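Local structure of arginine decarboxylase (Campylobacter jejuni subsp. jejuni, 3NZP) at residues Asp360-Leu365 with Ile407-Ile412; Lys348-Lys353 with Asp398-Ser403. The protein probably catalyses the pyridoxal-phosphate-dependent decarboxylation of arginine to agmatine, a step of polyamine and spermidine biosynthesis. One frame throughout, in Å; residues are numbered along the deposited sequence.

Contact 1 (Asp360-Leu365 with Ile407-Ile412); sequences DELYDL and ILTHLI
Leu362, Tyr363 and Leu365 pack against Leu408, Thr409 and Ile412 in an apolar helix-helix contact inside the arginine decarboxylase helical bundle domain. The two segments run nearly parallel, with an angle of 21° between their directions and a closest axis approach of 9.6 Å. Leu362 and Leu408 form the centre of the contact: CB of Leu362 meets CD1 of Leu408 at 3.9 Å. In Leu408 the CG lies beside the backbone N and anti to the carbonyl carbon (chi1 -77°), which sends its methyls out across the gap to the Tyr363 ring. That ring belongs to a side chain whose first bond leads away from the other helix, but its far end swings back. CD2 of Leu408 lies over one face of the ring, with CD1 the closer methyl, 3.9 Å from Tyr363 CE1, and the two side chains cross at about a right angle.

One turn further on, Ile412 extends its unbranched arm between two leucines. Its CD1 lies 3.7 Å from Leu365 CB and 4.1 Å from Leu362 CD2. Branched aliphatic residues suit these positions because they fill the space between backbones with carbon and bring no polar group to be satisfied. Thr409 is the polar residue on helix 399-420 here: its OG1 approaches Leu362 CD2 to 3.9 Å, yet its hydrogen bond goes to Ala405 O in its own helix, so the hydroxyl can sit in a buried place. Helix 374-392 closes one flank, with His384 touching Leu362, Leu385 touching Thr409 and Ser381 touching Ile412, while Tyr366 of helix 357-368 adds further cover on Ile412.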
ATOM      1  N   ASP B 360      34.412 -34.232  -1.505  1.00 33.32           N
ATOM      2  CA  ASP B 360      35.296 -35.080  -0.712  1.00 38.48           C
ATOM      3  C   ASP B 360      35.957 -34.244   0.378  1.00 34.51           C
ATOM      4  O   ASP B 360      36.029 -34.646   1.536  1.00 29.91           O
ATOM      5  CB  ASP B 360      36.370 -35.719  -1.584  1.00 41.67           C
ATOM      6  CG  ASP B 360      36.006 -37.120  -2.002  1.00 46.78           C
ATOM      7  OD1 ASP B 360      35.307 -37.797  -1.209  1.00 48.59           O
ATOM      8  OD2 ASP B 360      36.423 -37.546  -3.104  1.00 47.49           O
ATOM      9  N   GLU B 361      36.440 -33.071  -0.011  1.00 34.15           N
ATOM     10  CA  GLU B 361      37.062 -32.155   0.921  1.00 35.88           C
ATOM     11  C   GLU B 361      36.012 -31.751   1.951  1.00 42.85           C
ATOM     12  O   GLU B 361      36.302 -31.665   3.148  1.00 46.66           O
ATOM     13  CB  GLU B 361      37.573 -30.929   0.174  1.00 30.63           C
ATOM     14  CG  GLU B 361      38.097 -31.291  -1.183  1.00 36.45           C
ATOM     15  CD  GLU B 361      38.943 -30.214  -1.820  1.00 38.15           C
ATOM     16  OE1 GLU B 361      38.552 -29.025  -1.764  1.00 43.37           O
ATOM     17  OE2 GLU B 361      39.990 -30.567  -2.398  1.00 39.20           O
ATOM     18  N   LEU B 362      34.788 -31.504   1.499  1.00 36.28           N
ATOM     19  CA  LEU B 362      33.747 -31.142   2.441  1.00 39.34           C
ATOM     20  C   LEU B 362      33.638 -32.218   3.520  1.00 46.59           C
ATOM     21  O   LEU B 362      33.396 -31.898   4.685  1.00 51.08           O
ATOM     22  CB  LEU B 362      32.409 -30.952   1.730  1.00 34.71           C
ATOM     23  CG  LEU B 362      32.228 -29.605   1.024  1.00 33.45           C
ATOM     24  CD1 LEU B 362      31.050 -29.661   0.080  1.00 31.46           C
ATOM     25  CD2 LEU B 362      32.036 -28.513   2.053  1.00 26.65           C
ATOM     26  N   TYR B 363      33.830 -33.486   3.146  1.00 44.46           N
ATOM     27  CA  TYR B 363      33.762 -34.573   4.129  1.00 47.17           C
ATOM     28  C   TYR B 363      34.859 -34.397   5.162  1.00 45.94           C
ATOM     29  O   TYR B 363      34.592 -34.271   6.358  1.00 44.67           O
ATOM     30  CB  TYR B 363      33.936 -35.949   3.478  1.00 56.88           C
ATOM     31  CG  TYR B 363      32.653 -36.618   3.050  1.00 67.83           C
ATOM     32  CD1 TYR B 363      32.136 -36.410   1.769  1.00 81.40           C
ATOM     33  CD2 TYR B 363      31.949 -37.461   3.916  1.00 66.04           C
ATOM     34  CE1 TYR B 363      30.945 -37.024   1.348  1.00 77.79           C
ATOM     35  CE2 TYR B 363      30.748 -38.082   3.502  1.00 77.24           C
ATOM     36  CZ  TYR B 363      30.258 -37.855   2.211  1.00 72.97           C
ATOM     37  OH  TYR B 363      29.103 -38.451   1.761  1.00 58.41           O
ATOM     38  N   ASP B 364      36.095 -34.393   4.673  1.00 44.81           N
ATOM     39  CA  ASP B 364      37.285 -34.235   5.503  1.00 44.98           C
ATOM     40  C   ASP B 364      37.129 -33.099   6.492  1.00 43.45           C
ATOM     41  O   ASP B 364      37.610 -33.177   7.618  1.00 35.50           O
ATOM     42  CB  ASP B 364      38.488 -33.963   4.613  1.00 48.61           C
ATOM     43  CG  ASP B 364      38.636 -34.995   3.536  1.00 52.26           C
ATOM     44  OD1 ASP B 364      39.443 -34.785   2.607  1.00 57.55           O
ATOM     45  OD2 ASP B 364      37.936 -36.023   3.626  1.00 51.46           O
ATOM     46  N   LEU B 365      36.469 -32.032   6.057  1.00 40.42           N
ATOM     47  CA  LEU B 365      36.252 -30.888   6.915  1.00 39.16           C
ATOM     48  C   LEU B 365      35.288 -31.222   8.035  1.00 43.29           C
ATOM     49  O   LEU B 365      35.545 -30.914   9.201  1.00 43.24           O
ATOM     50  CB  LEU B 365      35.702 -29.723   6.106  1.00 40.32           C
ATOM     51  CG  LEU B 365      36.741 -28.744   5.565  1.00 40.85           C
ATOM     52  CD1 LEU B 365      37.846 -29.503   4.844  1.00 40.86           C
ATOM     53  CD2 LEU B 365      36.048 -27.751   4.642  1.00 27.13           C
ATOM     54  N   ILE B 407      24.138 -30.139   2.135  1.00 37.21           N
ATOM     55  CA  ILE B 407      23.930 -30.811   3.422  1.00 43.30           C
ATOM     56  C   ILE B 407      25.205 -30.748   4.276  1.00 48.04           C
ATOM     57  O   ILE B 407      25.185 -30.340   5.449  1.00 42.17           O
ATOM     58  CB  ILE B 407      23.558 -32.296   3.222  1.00 39.27           C
ATOM     59  CG1 ILE B 407      22.400 -32.443   2.251  1.00 40.49           C
ATOM     60  CG2 ILE B 407      23.112 -32.895   4.521  1.00 38.55           C
ATOM     61  CD1 ILE B 407      22.168 -33.877   1.851  1.00 35.21           C
ATOM     62  N   LEU B 408      26.316 -31.162   3.672  1.00 50.38           N
ATOM     63  CA  LEU B 408      27.612 -31.168   4.350  1.00 47.57           C
ATOM     64  C   LEU B 408      27.928 -29.768   4.857  1.00 45.64           C
ATOM     65  O   LEU B 408      28.258 -29.575   6.026  1.00 42.59           O
ATOM     66  CB  LEU B 408      28.708 -31.647   3.380  1.00 39.35           C
ATOM     67  CG  LEU B 408      28.762 -33.154   3.127  1.00 27.81           C
ATOM     68  CD1 LEU B 408      29.482 -33.477   1.827  1.00 23.54           C
ATOM     69  CD2 LEU B 408      29.450 -33.795   4.308  1.00 21.47           C
ATOM     70  N   THR B 409      27.808 -28.795   3.961  1.00 42.48           N
ATOM     71  CA  THR B 409      28.076 -27.415   4.300  1.00 36.62           C
ATOM     72  C   THR B 409      27.279 -27.020   5.525  1.00 48.49           C
ATOM     73  O   THR B 409      27.821 -26.429   6.460  1.00 56.41           O
ATOM     74  CB  THR B 409      27.714 -26.511   3.143  1.00 36.07           C
ATOM     75  OG1 THR B 409      28.472 -26.904   1.992  1.00 36.35           O
ATOM     76  CG2 THR B 409      28.011 -25.073   3.484  1.00 31.77           C
ATOM     77  N   HIS B 410      25.991 -27.354   5.533  1.00 50.25           N
ATOM     78  CA  HIS B 410      25.160 -27.030   6.684  1.00 50.23           C
ATOM     79  C   HIS B 410      25.636 -27.756   7.925  1.00 46.71           C
ATOM     80  O   HIS B 410      25.770 -27.152   8.988  1.00 42.12           O
ATOM     81  CB  HIS B 410      23.701 -27.365   6.416  1.00 63.02           C
ATOM     82  CG  HIS B 410      22.962 -26.269   5.723  1.00 79.57           C
ATOM     83  ND1 HIS B 410      23.294 -25.831   4.459  1.00 81.12           N
ATOM     84  CD2 HIS B 410      21.941 -25.485   6.141  1.00 83.81           C
ATOM     85  CE1 HIS B 410      22.510 -24.819   4.130  1.00 86.84           C
ATOM     86  NE2 HIS B 410      21.681 -24.589   5.135  1.00 90.12           N
ATOM     87  N   LEU B 411      25.898 -29.052   7.796  1.00 43.12           N
ATOM     88  CA  LEU B 411      26.379 -29.812   8.940  1.00 47.87           C
ATOM     89  C   LEU B 411      27.663 -29.182   9.486  1.00 52.85           C
ATOM     90  O   LEU B 411      27.812 -29.000  10.695  1.00 52.55           O
ATOM     91  CB  LEU B 411      26.642 -31.268   8.548  1.00 43.30           C
ATOM     92  CG  LEU B 411      25.415 -32.152   8.305  1.00 45.25           C
ATOM     93  CD1 LEU B 411      25.841 -33.545   7.818  1.00 34.53           C
ATOM     94  CD2 LEU B 411      24.626 -32.252   9.597  1.00 40.73           C
ATOM     95  N   ILE B 412      28.585 -28.843   8.585  1.00 50.70           N
ATOM     96  CA  ILE B 412      29.856 -28.238   8.966  1.00 40.86           C
ATOM     97  C   ILE B 412      29.648 -26.896   9.641  1.00 47.34           C
ATOM     98  O   ILE B 412      30.284 -26.592  10.648  1.00 47.16           O
ATOM     99  CB  ILE B 412      30.767 -28.063   7.748  1.00 39.43           C
ATOM    100  CG1 ILE B 412      31.308 -29.429   7.327  1.00 40.65           C
ATOM    101  CG2 ILE B 412      31.896 -27.104   8.064  1.00 37.19           C
ATOM    102  CD1 ILE B 412      32.023 -29.431   6.008  1.00 36.10           C
TER

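Contact 2 (Lys348-Lys353 with Asp398-Ser403); sequences KLILKK and DLQDRS
Lys352 sets off with its CG anti to the backbone N, beside the carbonyl carbon (chi1 -154°), and bends at chi2 and chi4 then steer its ammonium group between the carboxylates of Asp398 and Asp401. Asp398, for its part, holds CG between its backbone N and carbonyl carbon (chi1 60°), a rotamer that lets one carboxylate serve both the helix start and the lysine. Lys352 NZ is 3.0 Å from Asp401 OD1, a salt bridge made on the syn side of that oxygen. A second salt bridge, weak as a hydrogen bond, joins Lys352 NZ to Asp398 OD2 at 3.0 Å.

The two aspartates also form a capping box at the N-terminus of helix 399-420. Asp401 N donates to Asp398 OD1 (2.6 Å), nearly along the C-O axis of this acceptor; in return Asp398 N donates to Asp401 OD2 (3.1 Å), reaching it from above the carboxylate plane. Gln400, bent at chi2, crosses the lysine at about a right angle and packs its amide NE2 3.6 Å from the methylene CE of Lys352. Ile350 CG1 rests 4.3 Å from Gln400 CB, a looser apolar contact at the edge; Asn404 OD1 holds the Ile350 N.

The long, flexible lysine can span from loop to helix start, while the short aspartates keep each carboxylate near enough to the backbone to cap the helix and still face the cation. The shared cation probably offsets the repulsion between two neighbouring acids and favours their charged forms, tying the loop before helix 357-368 to the start of helix 399-420.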
ATOM      1  N   LYS B 348      20.711 -37.874   5.141  1.00 70.06           N
ATOM      2  CA  LYS B 348      20.252 -37.335   3.868  1.00 61.75           C
ATOM      3  C   LYS B 348      21.348 -37.376   2.807  1.00 59.35           C
ATOM      4  O   LYS B 348      21.107 -37.081   1.633  1.00 54.14           O
ATOM      5  CB  LYS B 348      19.780 -35.900   4.073  1.00 58.05           C
ATOM      6  CG  LYS B 348      18.490 -35.788   4.845  1.00 62.93           C
ATOM      7  CD  LYS B 348      17.309 -36.239   3.996  1.00 63.86           C
ATOM      8  CE  LYS B 348      16.021 -35.985   4.730  1.00 66.54           C
ATOM      9  NZ  LYS B 348      16.006 -34.582   5.236  1.00 63.86           N
ATOM     10  N   LEU B 349      22.551 -37.752   3.229  1.00 54.66           N
ATOM     11  CA  LEU B 349      23.688 -37.822   2.325  1.00 59.44           C
ATOM     12  C   LEU B 349      23.621 -38.998   1.364  1.00 57.56           C
ATOM     13  O   LEU B 349      23.639 -40.153   1.775  1.00 61.84           O
ATOM     14  CB  LEU B 349      24.994 -37.876   3.124  1.00 54.71           C
ATOM     15  CG  LEU B 349      25.388 -36.601   3.873  1.00 58.53           C
ATOM     16  CD1 LEU B 349      26.627 -36.867   4.711  1.00 58.04           C
ATOM     17  CD2 LEU B 349      25.642 -35.472   2.876  1.00 56.99           C
ATOM     18  N   ILE B 350      23.538 -38.687   0.076  1.00 63.36           N
ATOM     19  CA  ILE B 350      23.489 -39.702  -0.968  1.00 65.40           C
ATOM     20  C   ILE B 350      24.897 -40.282  -1.099  1.00 67.75           C
ATOM     21  O   ILE B 350      25.702 -39.799  -1.902  1.00 63.02           O
ATOM     22  CB  ILE B 350      23.103 -39.100  -2.356  1.00 75.78           C
ATOM     23  CG1 ILE B 350      21.928 -38.108  -2.242  1.00 74.16           C
ATOM     24  CG2 ILE B 350      22.793 -40.228  -3.324  1.00 69.20           C
ATOM     25  CD1 ILE B 350      20.625 -38.699  -1.745  1.00 75.71           C
ATOM     26  N   LEU B 351      25.195 -41.306  -0.304  1.00 72.96           N
ATOM     27  CA  LEU B 351      26.503 -41.964  -0.322  1.00 73.02           C
ATOM     28  C   LEU B 351      26.883 -42.345  -1.749  1.00 73.33           C
ATOM     29  O   LEU B 351      26.499 -43.406  -2.252  1.00 71.46           O
ATOM     30  CB  LEU B 351      26.472 -43.221   0.564  1.00 73.61           C
ATOM     31  CG  LEU B 351      25.922 -43.037   1.989  1.00 77.87           C
ATOM     32  CD1 LEU B 351      24.432 -43.416   2.031  1.00 68.79           C
ATOM     33  CD2 LEU B 351      26.714 -43.895   2.964  1.00 67.59           C
ATOM     34  N   LYS B 352      27.634 -41.465  -2.402  1.00 72.81           N
ATOM     35  CA  LYS B 352      28.067 -41.699  -3.779  1.00 75.82           C
ATOM     36  C   LYS B 352      29.243 -42.668  -3.743  1.00 77.00           C
ATOM     37  O   LYS B 352      29.860 -42.866  -2.695  1.00 71.12           O
ATOM     38  CB  LYS B 352      28.503 -40.371  -4.425  1.00 76.53           C
ATOM     39  CG  LYS B 352      28.396 -40.297  -5.950  1.00 64.87           C
ATOM     40  CD  LYS B 352      27.128 -39.547  -6.367  1.00 57.59           C
ATOM     41  CE  LYS B 352      27.102 -39.242  -7.857  1.00 53.21           C
ATOM     42  NZ  LYS B 352      28.257 -38.403  -8.286  1.00 50.59           N
ATOM     43  N   LYS B 353      29.545 -43.266  -4.891  1.00 80.66           N
ATOM     44  CA  LYS B 353      30.650 -44.219  -5.008  1.00 80.93           C
ATOM     45  C   LYS B 353      31.919 -43.493  -5.458  1.00 79.02           C
ATOM     46  O   LYS B 353      32.996 -43.671  -4.886  1.00 68.65           O
ATOM     47  CB  LYS B 353      30.263 -45.322  -6.012  1.00 86.44           C
ATOM     48  CG  LYS B 353      29.513 -44.822  -7.268  1.00 79.19           C
ATOM     49  CD  LYS B 353      28.393 -45.781  -7.692  1.00 77.16           C
ATOM     50  CE  LYS B 353      27.321 -45.923  -6.607  1.00 74.73           C
ATOM     51  NZ  LYS B 353      26.700 -44.619  -6.229  1.00 66.69           N
ATOM     52  N   ASP B 398      26.223 -33.561 -10.719  1.00 35.87           N
ATOM     53  CA  ASP B 398      24.819 -33.918 -10.729  1.00 45.35           C
ATOM     54  C   ASP B 398      24.090 -33.317  -9.522  1.00 48.00           C
ATOM     55  O   ASP B 398      24.725 -32.786  -8.609  1.00 49.11           O
ATOM     56  CB  ASP B 398      24.642 -35.446 -10.733  1.00 49.78           C
ATOM     57  CG  ASP B 398      25.265 -36.112  -9.521  1.00 55.89           C
ATOM     58  OD1 ASP B 398      25.048 -35.622  -8.383  1.00 61.02           O
ATOM     59  OD2 ASP B 398      25.959 -37.134  -9.697  1.00 60.65           O
ATOM     60  N   LEU B 399      22.759 -33.412  -9.527  1.00 43.25           N
ATOM     61  CA  LEU B 399      21.934 -32.877  -8.457  1.00 37.99           C
ATOM     62  C   LEU B 399      22.202 -33.562  -7.114  1.00 41.63           C
ATOM     63  O   LEU B 399      21.961 -32.979  -6.050  1.00 35.34           O
ATOM     64  CB  LEU B 399      20.452 -32.990  -8.838  1.00 37.01           C
ATOM     65  CG  LEU B 399      19.379 -32.347  -7.934  1.00 44.53           C
ATOM     66  CD1 LEU B 399      19.566 -30.831  -7.923  1.00 31.74           C
ATOM     67  CD2 LEU B 399      17.975 -32.726  -8.426  1.00 26.46           C
ATOM     68  N   GLN B 400      22.693 -34.798  -7.145  1.00 46.48           N
ATOM     69  CA  GLN B 400      22.979 -35.490  -5.889  1.00 51.06           C
ATOM     70  C   GLN B 400      24.170 -34.784  -5.259  1.00 49.89           C
ATOM     71  O   GLN B 400      24.195 -34.544  -4.047  1.00 49.16           O
ATOM     72  CB  GLN B 400      23.335 -36.962  -6.114  1.00 61.99           C
ATOM     73  CG  GLN B 400      22.343 -37.782  -6.921  1.00 72.41           C
ATOM     74  CD  GLN B 400      22.889 -38.160  -8.297  1.00 85.50           C
ATOM     75  OE1 GLN B 400      22.720 -37.418  -9.278  1.00 85.97           O
ATOM     76  NE2 GLN B 400      23.561 -39.312  -8.372  1.00 85.51           N
ATOM     77  N   ASP B 401      25.152 -34.454  -6.097  1.00 42.66           N
ATOM     78  CA  ASP B 401      26.357 -33.769  -5.642  1.00 44.68           C
ATOM     79  C   ASP B 401      26.013 -32.441  -4.976  1.00 43.04           C
ATOM     80  O   ASP B 401      26.457 -32.148  -3.858  1.00 43.13           O
ATOM     81  CB  ASP B 401      27.315 -33.511  -6.816  1.00 45.27           C
ATOM     82  CG  ASP B 401      27.853 -34.792  -7.438  1.00 51.58           C
ATOM     83  OD1 ASP B 401      28.016 -35.807  -6.714  1.00 46.59           O
ATOM     84  OD2 ASP B 401      28.125 -34.776  -8.655  1.00 46.11           O
ATOM     85  N   ARG B 402      25.226 -31.636  -5.683  1.00 34.63           N
ATOM     86  CA  ARG B 402      24.806 -30.352  -5.165  1.00 27.97           C
ATOM     87  C   ARG B 402      24.151 -30.576  -3.811  1.00 32.66           C
ATOM     88  O   ARG B 402      24.411 -29.840  -2.853  1.00 31.95           O
ATOM     89  CB  ARG B 402      23.829 -29.707  -6.135  1.00 19.62           C
ATOM     90  CG  ARG B 402      23.244 -28.416  -5.645  1.00 30.43           C
ATOM     91  CD  ARG B 402      22.502 -27.711  -6.754  1.00 41.67           C
ATOM     92  NE  ARG B 402      21.756 -26.560  -6.264  1.00 47.04           N
ATOM     93  CZ  ARG B 402      20.966 -25.817  -7.030  1.00 54.95           C
ATOM     94  NH1 ARG B 402      20.823 -26.107  -8.315  1.00 57.80           N
ATOM     95  NH2 ARG B 402      20.320 -24.784  -6.517  1.00 63.82           N
ATOM     96  N   SER B 403      23.305 -31.605  -3.732  1.00 38.34           N
ATOM     97  CA  SER B 403      22.602 -31.937  -2.488  1.00 38.38           C
ATOM     98  C   SER B 403      23.612 -32.245  -1.417  1.00 37.77           C
ATOM     99  O   SER B 403      23.587 -31.659  -0.337  1.00 37.45           O
ATOM    100  CB  SER B 403      21.685 -33.153  -2.675  1.00 40.72           C
ATOM    101  OG  SER B 403      21.024 -33.487  -1.456  1.00 31.28           O
TER

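How the contacts relate
Both contacts draw on helix 399-420: contact 2 takes its first turn and contact 1 a stretch farther along, with centres about 12 Å apart. Leu349 of the loop joins them, its CD2 lying 3.8 Å from Ile407 CB and 3.9 Å from Leu408 CG. Leu408, which also meets Leu362 and Tyr363, carries the packing from the loop into contact 1; Ile407 faces the loop and the second subunit. The segments alternate along the chain, so loop and helix 357-368 meet the same later helix in succession. Both contacts are remote from the pyridoxal phosphate pocket around Lys86, and Thr209 of the second subunit packs on Ile407 and Ser403.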